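Local coordinates for protein transcriptional regulator, IclR family (Ruegeria sp. TM1040, PDB 3R4K) that probably regulates transcription as a dimer, binding DNA through an N-terminal winged helix-turn-helix domain linked to a profilin-like C-terminal domain, at residues A[13-18]-A[60-65]; A[88-91]-A[97-100]; A[202-205]-A[209-212]. All blocks are in the same frame, centred on the assembly; numbering follows the deposited sequence.

Contact 1 of 3, residues A[13-18]-A[60-65]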
ATOM      1  N   THR A  13       2.944 -15.893  -8.081  1.00 34.53           N
ATOM      2  CA  THR A  13       1.810 -16.365  -7.280  1.00 34.92           C
ATOM      3  C   THR A  13       2.250 -17.341  -6.168  1.00 39.46           C
ATOM      4  O   THR A  13       1.524 -17.498  -5.184  1.00 39.43           O
ATOM      5  CB  THR A  13       0.701 -17.015  -8.166  1.00 42.56           C
ATOM      6  OG1 THR A  13       1.100 -18.315  -8.622  1.00 41.09           O
ATOM      7  CG2 THR A  13       0.268 -16.140  -9.339  1.00 39.40           C
ATOM      8  N   TYR A  14       3.424 -17.978  -6.318  1.00 36.45           N
ATOM      9  CA  TYR A  14       3.939 -18.950  -5.361  1.00 37.62           C
ATOM     10  C   TYR A  14       4.473 -18.279  -4.087  1.00 40.87           C
ATOM     11  O   TYR A  14       4.579 -18.946  -3.057  1.00 42.46           O
ATOM     12  CB  TYR A  14       4.995 -19.847  -6.022  1.00 39.57           C
ATOM     13  CG  TYR A  14       4.398 -20.664  -7.145  1.00 41.27           C
ATOM     14  CD1 TYR A  14       3.405 -21.608  -6.894  1.00 44.64           C
ATOM     15  CD2 TYR A  14       4.773 -20.449  -8.465  1.00 41.36           C
ATOM     16  CE1 TYR A  14       2.816 -22.333  -7.926  1.00 45.57           C
ATOM     17  CE2 TYR A  14       4.203 -21.181  -9.506  1.00 43.49           C
ATOM     18  CZ  TYR A  14       3.220 -22.121  -9.231  1.00 50.50           C
ATOM     19  OH  TYR A  14       2.637 -22.859 -10.234  1.00 52.77           O
ATOM     20  N   PHE A  15       4.779 -16.972  -4.152  1.00 34.48           N
ATOM     21  CA  PHE A  15       5.194 -16.179  -3.006  1.00 33.03           C
ATOM     22  C   PHE A  15       3.974 -15.849  -2.178  1.00 38.09           C
ATOM     23  O   PHE A  15       2.942 -15.471  -2.736  1.00 37.13           O
ATOM     24  CB  PHE A  15       5.879 -14.886  -3.463  1.00 33.44           C
ATOM     25  CG  PHE A  15       7.255 -15.083  -4.025  1.00 35.42           C
ATOM     26  CD1 PHE A  15       8.359 -15.186  -3.185  1.00 37.99           C
ATOM     27  CD2 PHE A  15       7.457 -15.150  -5.399  1.00 38.21           C
ATOM     28  CE1 PHE A  15       9.635 -15.374  -3.708  1.00 38.80           C
ATOM     29  CE2 PHE A  15       8.740 -15.330  -5.923  1.00 40.00           C
ATOM     30  CZ  PHE A  15       9.817 -15.450  -5.075  1.00 37.88           C
ATOM     31  N   ASN A  16       4.075 -16.002  -0.853  1.00 36.24           N
ATOM     32  CA  ASN A  16       3.008 -15.679   0.104  1.00 36.35           C
ATOM     33  C   ASN A  16       3.682 -15.359   1.447  1.00 40.14           C
ATOM     34  O   ASN A  16       4.883 -15.565   1.571  1.00 39.20           O
ATOM     35  CB  ASN A  16       1.948 -16.814   0.205  1.00 37.79           C
ATOM     36  CG  ASN A  16       2.481 -18.177   0.562  1.00 55.54           C
ATOM     37  OD1 ASN A  16       2.886 -18.430   1.689  1.00 53.43           O
ATOM     38  ND2 ASN A  16       2.439 -19.108  -0.370  1.00 50.77           N
ATOM     39  N   HIS A  17       2.953 -14.808   2.417  1.00 37.82           N
ATOM     40  CA  HIS A  17       3.532 -14.434   3.710  1.00 39.26           C
ATOM     41  C   HIS A  17       4.214 -15.616   4.420  1.00 47.71           C
ATOM     42  O   HIS A  17       5.079 -15.361   5.258  1.00 49.71           O
ATOM     43  CB  HIS A  17       2.484 -13.782   4.629  1.00 39.71           C
ATOM     44  CG  HIS A  17       2.104 -12.390   4.219  1.00 40.59           C
ATOM     45  ND1 HIS A  17       2.843 -11.296   4.620  1.00 41.56           N
ATOM     46  CD2 HIS A  17       1.083 -11.967   3.442  1.00 41.04           C
ATOM     47  CE1 HIS A  17       2.243 -10.240   4.099  1.00 39.85           C
ATOM     48  NE2 HIS A  17       1.172 -10.592   3.385  1.00 39.78           N
ATOM     49  N   GLY A  18       3.856 -16.864   4.057  1.00 45.01           N
ATOM     50  CA  GLY A  18       4.469 -18.081   4.589  1.00 46.46           C
ATOM     51  C   GLY A  18       5.634 -18.588   3.759  1.00 49.39           C
ATOM     52  O   GLY A  18       6.337 -19.513   4.178  1.00 52.16           O
ATOM     53  N   TYR A  60      15.203 -16.462  -4.441  1.00 43.85           N
ATOM     54  CA  TYR A  60      14.589 -15.223  -4.886  1.00 40.80           C
ATOM     55  C   TYR A  60      13.576 -14.737  -3.889  1.00 42.42           C
ATOM     56  O   TYR A  60      12.924 -15.536  -3.211  1.00 42.72           O
ATOM     57  CB  TYR A  60      13.886 -15.394  -6.237  1.00 41.13           C
ATOM     58  CG  TYR A  60      14.743 -15.901  -7.377  1.00 43.68           C
ATOM     59  CD1 TYR A  60      15.473 -15.020  -8.173  1.00 44.94           C
ATOM     60  CD2 TYR A  60      14.734 -17.248  -7.736  1.00 45.15           C
ATOM     61  CE1 TYR A  60      16.218 -15.473  -9.258  1.00 44.31           C
ATOM     62  CE2 TYR A  60      15.466 -17.710  -8.826  1.00 45.93           C
ATOM     63  CZ  TYR A  60      16.199 -16.818  -9.590  1.00 51.34           C
ATOM     64  OH  TYR A  60      16.911 -17.266 -10.671  1.00 51.48           O
ATOM     65  N   ARG A  61      13.427 -13.425  -3.824  1.00 36.73           N
ATOM     66  CA  ARG A  61      12.406 -12.752  -3.038  1.00 36.04           C
ATOM     67  C   ARG A  61      11.839 -11.645  -3.914  1.00 39.99           C
ATOM     68  O   ARG A  61      12.433 -11.313  -4.952  1.00 39.85           O
ATOM     69  CB  ARG A  61      12.933 -12.238  -1.698  1.00 35.39           C
ATOM     70  CG  ARG A  61      13.939 -11.117  -1.805  1.00 41.89           C
ATOM     71  CD  ARG A  61      14.376 -10.701  -0.435  1.00 46.62           C
ATOM     72  NE  ARG A  61      15.109  -9.440  -0.479  1.00 51.17           N
ATOM     73  CZ  ARG A  61      15.750  -8.915   0.559  1.00 61.19           C
ATOM     74  NH1 ARG A  61      15.776  -9.553   1.725  1.00 48.70           N
ATOM     75  NH2 ARG A  61      16.387  -7.756   0.436  1.00 40.57           N
ATOM     76  N   LEU A  62      10.694 -11.090  -3.523  1.00 36.01           N
ATOM     77  CA  LEU A  62      10.068 -10.026  -4.292  1.00 34.78           C
ATOM     78  C   LEU A  62      10.924  -8.747  -4.276  1.00 37.48           C
ATOM     79  O   LEU A  62      11.663  -8.496  -3.325  1.00 37.76           O
ATOM     80  CB  LEU A  62       8.633  -9.770  -3.831  1.00 34.93           C
ATOM     81  CG  LEU A  62       7.659 -10.876  -4.275  1.00 39.99           C
ATOM     82  CD1 LEU A  62       6.448 -10.831  -3.501  1.00 40.52           C
ATOM     83  CD2 LEU A  62       7.276 -10.747  -5.754  1.00 42.46           C
ATOM     84  N   GLY A  63      10.901  -8.044  -5.403  1.00 33.32           N
ATOM     85  CA  GLY A  63      11.676  -6.836  -5.670  1.00 33.38           C
ATOM     86  C   GLY A  63      11.028  -5.518  -5.262  1.00 37.59           C
ATOM     87  O   GLY A  63       9.835  -5.453  -4.954  1.00 38.07           O
ATOM     88  N   PRO A  64      11.798  -4.414  -5.298  1.00 32.42           N
ATOM     89  CA  PRO A  64      11.256  -3.124  -4.803  1.00 30.83           C
ATOM     90  C   PRO A  64      10.372  -2.329  -5.747  1.00 31.30           C
ATOM     91  O   PRO A  64       9.687  -1.418  -5.288  1.00 31.86           O
ATOM     92  CB  PRO A  64      12.518  -2.314  -4.517  1.00 33.96           C
ATOM     93  CG  PRO A  64      13.540  -2.859  -5.482  1.00 38.45           C
ATOM     94  CD  PRO A  64      13.242  -4.319  -5.620  1.00 32.95           C
ATOM     95  N   GLN A  65      10.403  -2.614  -7.053  1.00 27.43           N
ATOM     96  CA  GLN A  65       9.631  -1.823  -8.036  1.00 28.31           C
ATOM     97  C   GLN A  65       8.083  -1.978  -7.984  1.00 33.73           C
ATOM     98  O   GLN A  65       7.392  -1.162  -8.590  1.00 36.69           O
ATOM     99  CB  GLN A  65      10.157  -2.027  -9.458  1.00 30.26           C
ATOM    100  CG  GLN A  65      11.520  -1.327  -9.591  1.00 38.13           C
ATOM    101  CD  GLN A  65      11.881  -0.885 -10.969  1.00 54.85           C
ATOM    102  OE1 GLN A  65      12.934  -1.273 -11.484  1.00 51.88           O
ATOM    103  NE2 GLN A  65      11.073   0.003 -11.562  1.00 45.32           N
TER

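Contact 2 of 3, residues A[88-91]-A[97-100]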
ATOM      1  N   ARG A  88     -23.418  -3.058  -3.705  1.00 28.52           N
ATOM      2  CA  ARG A  88     -24.527  -3.007  -4.668  1.00 30.54           C
ATOM      3  C   ARG A  88     -25.014  -4.413  -5.018  1.00 37.96           C
ATOM      4  O   ARG A  88     -26.217  -4.692  -4.935  1.00 40.32           O
ATOM      5  CB  ARG A  88     -24.044  -2.313  -5.960  1.00 34.88           C
ATOM      6  CG  ARG A  88     -25.061  -1.452  -6.698  1.00 49.38           C
ATOM      7  CD  ARG A  88     -24.554  -1.073  -8.085  1.00 62.97           C
ATOM      8  NE  ARG A  88     -23.324  -0.264  -8.066  1.00 70.83           N
ATOM      9  CZ  ARG A  88     -22.197  -0.592  -8.699  1.00 75.26           C
ATOM     10  NH1 ARG A  88     -22.121  -1.722  -9.394  1.00 60.96           N
ATOM     11  NH2 ARG A  88     -21.139   0.209  -8.640  1.00 48.93           N
ATOM     12  N   GLU A  89     -24.068  -5.298  -5.411  1.00 34.53           N
ATOM     13  CA  GLU A  89     -24.349  -6.674  -5.821  1.00 35.29           C
ATOM     14  C   GLU A  89     -24.858  -7.517  -4.666  1.00 36.80           C
ATOM     15  O   GLU A  89     -25.844  -8.221  -4.845  1.00 38.08           O
ATOM     16  CB  GLU A  89     -23.118  -7.320  -6.464  1.00 37.19           C
ATOM     17  CG  GLU A  89     -22.867  -6.822  -7.879  1.00 50.07           C
ATOM     18  CD  GLU A  89     -21.623  -7.324  -8.578  1.00 68.68           C
ATOM     19  OE1 GLU A  89     -20.755  -7.950  -7.922  1.00 71.70           O
ATOM     20  OE2 GLU A  89     -21.521  -7.077  -9.799  1.00 56.77           O
ATOM     21  N   LEU A  90     -24.241  -7.408  -3.475  1.00 31.15           N
ATOM     22  CA  LEU A  90     -24.676  -8.157  -2.292  1.00 31.38           C
ATOM     23  C   LEU A  90     -26.084  -7.731  -1.840  1.00 37.25           C
ATOM     24  O   LEU A  90     -26.890  -8.593  -1.470  1.00 35.91           O
ATOM     25  CB  LEU A  90     -23.661  -8.008  -1.142  1.00 29.72           C
ATOM     26  CG  LEU A  90     -23.838  -8.944   0.054  1.00 35.58           C
ATOM     27  CD1 LEU A  90     -23.907 -10.410  -0.363  1.00 37.28           C
ATOM     28  CD2 LEU A  90     -22.751  -8.720   1.071  1.00 37.34           C
ATOM     29  N   SER A  91     -26.388  -6.414  -1.914  1.00 36.66           N
ATOM     30  CA  SER A  91     -27.717  -5.897  -1.556  1.00 38.07           C
ATOM     31  C   SER A  91     -28.768  -6.422  -2.505  1.00 44.74           C
ATOM     32  O   SER A  91     -29.876  -6.693  -2.076  1.00 46.48           O
ATOM     33  CB  SER A  91     -27.741  -4.373  -1.554  1.00 40.53           C
ATOM     34  OG  SER A  91     -27.215  -3.878  -0.338  1.00 53.15           O
ATOM     35  N   THR A  97     -29.877  -4.515   3.337  1.00 33.42           N
ATOM     36  CA  THR A  97     -28.878  -3.454   3.445  1.00 30.97           C
ATOM     37  C   THR A  97     -27.522  -4.068   3.722  1.00 33.27           C
ATOM     38  O   THR A  97     -27.402  -4.916   4.605  1.00 35.11           O
ATOM     39  CB  THR A  97     -29.288  -2.471   4.560  1.00 33.14           C
ATOM     40  OG1 THR A  97     -30.569  -1.930   4.218  1.00 29.07           O
ATOM     41  CG2 THR A  97     -28.248  -1.338   4.783  1.00 25.84           C
ATOM     42  N   THR A  98     -26.508  -3.631   2.979  1.00 26.73           N
ATOM     43  CA  THR A  98     -25.137  -4.100   3.164  1.00 25.98           C
ATOM     44  C   THR A  98     -24.262  -2.918   3.577  1.00 28.52           C
ATOM     45  O   THR A  98     -24.552  -1.789   3.196  1.00 27.13           O
ATOM     46  CB  THR A  98     -24.630  -4.799   1.901  1.00 32.57           C
ATOM     47  OG1 THR A  98     -24.715  -3.883   0.812  1.00 32.63           O
ATOM     48  CG2 THR A  98     -25.420  -6.059   1.568  1.00 36.07           C
ATOM     49  N   HIS A  99     -23.222  -3.162   4.375  1.00 25.81           N
ATOM     50  CA  HIS A  99     -22.329  -2.084   4.776  1.00 26.65           C
ATOM     51  C   HIS A  99     -20.917  -2.567   5.075  1.00 31.19           C
ATOM     52  O   HIS A  99     -20.707  -3.694   5.529  1.00 32.95           O
ATOM     53  CB  HIS A  99     -22.878  -1.255   5.956  1.00 28.75           C
ATOM     54  CG  HIS A  99     -23.117  -2.002   7.223  1.00 33.87           C
ATOM     55  ND1 HIS A  99     -22.277  -1.848   8.321  1.00 36.99           N
ATOM     56  CD2 HIS A  99     -24.144  -2.819   7.563  1.00 37.14           C
ATOM     57  CE1 HIS A  99     -22.790  -2.614   9.271  1.00 38.05           C
ATOM     58  NE2 HIS A  99     -23.921  -3.215   8.861  1.00 38.56           N
ATOM     59  N   LEU A 100     -19.948  -1.697   4.778  1.00 26.01           N
ATOM     60  CA  LEU A 100     -18.538  -1.913   5.039  1.00 24.90           C
ATOM     61  C   LEU A 100     -18.120  -1.001   6.177  1.00 31.25           C
ATOM     62  O   LEU A 100     -18.353   0.210   6.138  1.00 30.79           O
ATOM     63  CB  LEU A 100     -17.672  -1.672   3.777  1.00 23.42           C
ATOM     64  CG  LEU A 100     -16.138  -1.777   3.945  1.00 26.06           C
ATOM     65  CD1 LEU A 100     -15.683  -3.210   4.305  1.00 23.82           C
ATOM     66  CD2 LEU A 100     -15.409  -1.211   2.712  1.00 28.38           C
TER

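Contact 3 of 3, residues A[202-205]-A[209-212]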
ATOM      1  N   PRO A 202     -15.015 -10.870   8.219  1.00 37.60           N
ATOM      2  CA  PRO A 202     -13.902  -9.913   8.292  1.00 35.72           C
ATOM      3  C   PRO A 202     -13.277  -9.651   6.913  1.00 36.13           C
ATOM      4  O   PRO A 202     -13.350 -10.492   6.017  1.00 33.73           O
ATOM      5  CB  PRO A 202     -12.916 -10.611   9.221  1.00 39.69           C
ATOM      6  CG  PRO A 202     -13.149 -12.078   8.960  1.00 46.20           C
ATOM      7  CD  PRO A 202     -14.604 -12.223   8.663  1.00 42.05           C
ATOM      8  N   ILE A 203     -12.692  -8.454   6.745  1.00 32.94           N
ATOM      9  CA  ILE A 203     -11.981  -8.034   5.543  1.00 31.37           C
ATOM     10  C   ILE A 203     -10.537  -7.909   5.967  1.00 36.52           C
ATOM     11  O   ILE A 203     -10.239  -7.296   7.005  1.00 37.03           O
ATOM     12  CB  ILE A 203     -12.568  -6.735   4.908  1.00 33.03           C
ATOM     13  CG1 ILE A 203     -14.061  -6.904   4.533  1.00 32.65           C
ATOM     14  CG2 ILE A 203     -11.743  -6.257   3.692  1.00 33.15           C
ATOM     15  CD1 ILE A 203     -14.422  -8.052   3.471  1.00 31.88           C
ATOM     16  N   PHE A 204      -9.654  -8.567   5.220  1.00 33.31           N
ATOM     17  CA  PHE A 204      -8.240  -8.585   5.533  1.00 33.47           C
ATOM     18  C   PHE A 204      -7.476  -7.798   4.506  1.00 37.03           C
ATOM     19  O   PHE A 204      -7.773  -7.899   3.311  1.00 34.88           O
ATOM     20  CB  PHE A 204      -7.729 -10.042   5.611  1.00 36.35           C
ATOM     21  CG  PHE A 204      -8.359 -10.882   6.700  1.00 39.63           C
ATOM     22  CD1 PHE A 204      -8.002 -10.708   8.037  1.00 44.08           C
ATOM     23  CD2 PHE A 204      -9.274 -11.877   6.389  1.00 41.83           C
ATOM     24  CE1 PHE A 204      -8.586 -11.487   9.045  1.00 46.83           C
ATOM     25  CE2 PHE A 204      -9.849 -12.665   7.398  1.00 46.76           C
ATOM     26  CZ  PHE A 204      -9.496 -12.469   8.718  1.00 45.94           C
ATOM     27  N   GLY A 205      -6.470  -7.053   4.969  1.00 37.10           N
ATOM     28  CA  GLY A 205      -5.599  -6.264   4.098  1.00 37.07           C
ATOM     29  C   GLY A 205      -4.430  -7.042   3.517  1.00 41.15           C
ATOM     30  O   GLY A 205      -4.256  -8.231   3.824  1.00 41.74           O
ATOM     31  N   ALA A 209      -3.650  -8.569   8.150  1.00 37.13           N
ATOM     32  CA  ALA A 209      -4.310  -8.050   9.355  1.00 37.34           C
ATOM     33  C   ALA A 209      -5.742  -7.684   9.024  1.00 42.05           C
ATOM     34  O   ALA A 209      -6.032  -7.272   7.887  1.00 39.45           O
ATOM     35  CB  ALA A 209      -3.568  -6.838   9.893  1.00 38.03           C
ATOM     36  N   VAL A 210      -6.640  -7.839  10.010  1.00 41.24           N
ATOM     37  CA  VAL A 210      -8.053  -7.501   9.863  1.00 40.34           C
ATOM     38  C   VAL A 210      -8.166  -5.952   9.702  1.00 42.10           C
ATOM     39  O   VAL A 210      -7.563  -5.221  10.495  1.00 42.78           O
ATOM     40  CB  VAL A 210      -8.908  -8.105  11.031  1.00 46.26           C
ATOM     41  CG1 VAL A 210      -8.587  -7.483  12.385  1.00 47.73           C
ATOM     42  CG2 VAL A 210     -10.406  -8.045  10.735  1.00 45.69           C
ATOM     43  N   LEU A 211      -8.849  -5.484   8.618  1.00 36.56           N
ATOM     44  CA  LEU A 211      -9.084  -4.060   8.279  1.00 36.96           C
ATOM     45  C   LEU A 211     -10.422  -3.539   8.778  1.00 42.21           C
ATOM     46  O   LEU A 211     -10.588  -2.341   9.051  1.00 42.20           O
ATOM     47  CB  LEU A 211      -9.121  -3.847   6.743  1.00 35.64           C
ATOM     48  CG  LEU A 211      -7.878  -3.874   5.934  1.00 40.09           C
ATOM     49  CD1 LEU A 211      -8.181  -3.353   4.582  1.00 38.56           C
ATOM     50  CD2 LEU A 211      -6.787  -3.021   6.551  1.00 45.86           C
ATOM     51  N   GLY A 212     -11.396  -4.425   8.712  1.00 38.20           N
ATOM     52  CA  GLY A 212     -12.777  -4.135   9.021  1.00 38.18           C
ATOM     53  C   GLY A 212     -13.656  -5.321   8.718  1.00 41.96           C
ATOM     54  O   GLY A 212     -13.209  -6.477   8.803  1.00 42.66           O
TER

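Contact 1 of 3, residues A[13-18]-A[60-65]
Phe-15 meets the strand 60-62 through the outer end of its ring: Phe-15 CE1 stands 3.3 Å from Tyr-60 O, and the carbonyl oxygen lies at the ring edge, near the ring plane. The setting is the winged helix-turn-helix domain, in which 59-62 is the middle strand of the small antiparallel sheet and 13-18 leads from helix 4-12 toward the edge strand 21-23. One atom further round the ring, Phe-15 CZ packs on Tyr-60 CB at 4.2 Å, while CE1 also reaches Arg-61 CA at 3.9 Å. Nearer the backbone, Phe-15 CB touches Leu-62 CD1 at 4.1 Å, so the side chain spans three successive residues. Its reach follows from CG lying anti to the carbonyl carbon (chi1 -73°), which carries the ring from the loop to the strand. An alanine here would keep the CB contact with Leu-62, but the gap left beside Tyr-60 and Arg-61 is likely to let the loop shift against the sheet. In the second shell, Ile-22 also packs against Phe-15, and the Tyr-60 side chain packs among Leu-24, Leu-27, Tyr-39 and Met-42. The second subunit takes part as well: its Leu-72 packs on Leu-62, and NH2 of its Arg-68 hydrogen-bonds to Phe-15 O.

Contact 2 of 3, residues A[88-91]-A[97-100]
Ser-91 OG, 2.8 Å from Thr-98 OG1, is the polar atom around which helix 79-94 meets the start of strand 97-104. It has one proton to give, and its main acceptor is Glu-96 O, in the short connection between the two elements; the weak bonds to Ala-114 O on the neighbouring strand and to Leu-87 O one turn back in its own helix can at most share that proton. Thr-98 OG1 has its own hydrogen bond to that same carbonyl, Leu-87 O, so the two hydroxyls gather at one point of the helix backbone. The torsion of Thr-98 divides its two branches: OG1 sits between the backbone N and the carbonyl carbon (chi1 58°), turned to the helix backbone, whereas CG2 is delivered to Leu-90. There Thr-98 CG2 lies 3.6 Å from Leu-90 CG and 3.8 Å from both Leu-90 CB and CD2, nestling against the branch of the leucine as the two side chains cross obliquely. Leu-90 continues onto Val-216 of the adjoining strand and onto Ala-234, Leu-235 and Ala-238 of helix 225-245, which places the contact in the layer between helices and sheet of the profilin-like domain. Backbone bonds of Thr-98 to Ala-114 and of Thr-97 to Ala-217 hold the strand between its neighbours. A helix can thus be fitted to a sheet through one threonine of mixed character: its hydroxyl bonds to a helix carbonyl, while its methyl joins the apolar layer beside it.

Contact 3 of 3, residues A[202-205]-A[209-212]
Ile-203 is bonded to the facing strand through both its backbone N and its O: Ile-203 N donates to Gly-212 O at 2.9 Å, and Ile-203 O accepts from Leu-211 N at 2.8 Å. Leu-211 and Gly-212 therefore both face Ile-203, a classic beta bulge, set in the hairpin of strands 196-204 and 210-219 in the profilin-like domain. The two bonds differ in approach: Leu-211 N comes in only 17° from the plane of the Ile-203 carbonyl, whereas Ile-203 N stands above the Gly-212 carbonyl plane, 45° out of it. Nearer the turn, Gly-205 N donates to Ala-209 O at 3.0 Å in a bond running nearly along the C=O axis, and Phe-204 CA offers the same oxygen a longer CA-H...O contact. On the turn side of the bulge, Phe-204 and Val-210 form a non-hydrogen-bonded antiparallel pair with side chains on one face of the sheet. Phe-204 CE1 approaches Val-210 CB at 3.9 Å, and the carbonyl carbon of Ala-209 lies at the edge of its ring. Phe-254 and Tyr-145 add edge-to-face stacks to that ring. Val-210 spreads further, for Val-210 CG2, anti to the backbone N, comes within 3.9 Å of Pro-202 CB. Leu-211, at the first position of the bulge, points toward the opposing strand and lies alongside the backbone of Gly-205. There Leu-211 CG is 3.6 Å from Gly-205 N, and its CD1 rests 3.9 Å from Gly-205 CA.

In the fold
Contacts 2 and 3 belong to one domain and one sheet, in which strands 97-104 and 210-219 are neighbours; their centres lie about 17 Å apart, and Leu-100 CD1 packs on Ile-203 CG1 at 4.0 Å. Contact 1 stands apart in the winged-helix domain, its centre about 33 Å from that of contact 2, on the opposite side of the chain's centre. All three are largely buried, though contact 3 includes an exposed residue at its turn. Chemistry follows place: backbone hydrogen bonds join strand to strand in contact 3, hydroxyls and a methyl fit helix to sheet in contact 2, and one aromatic ring joins loop to strand in contact 1, the contact that the second subunit touches.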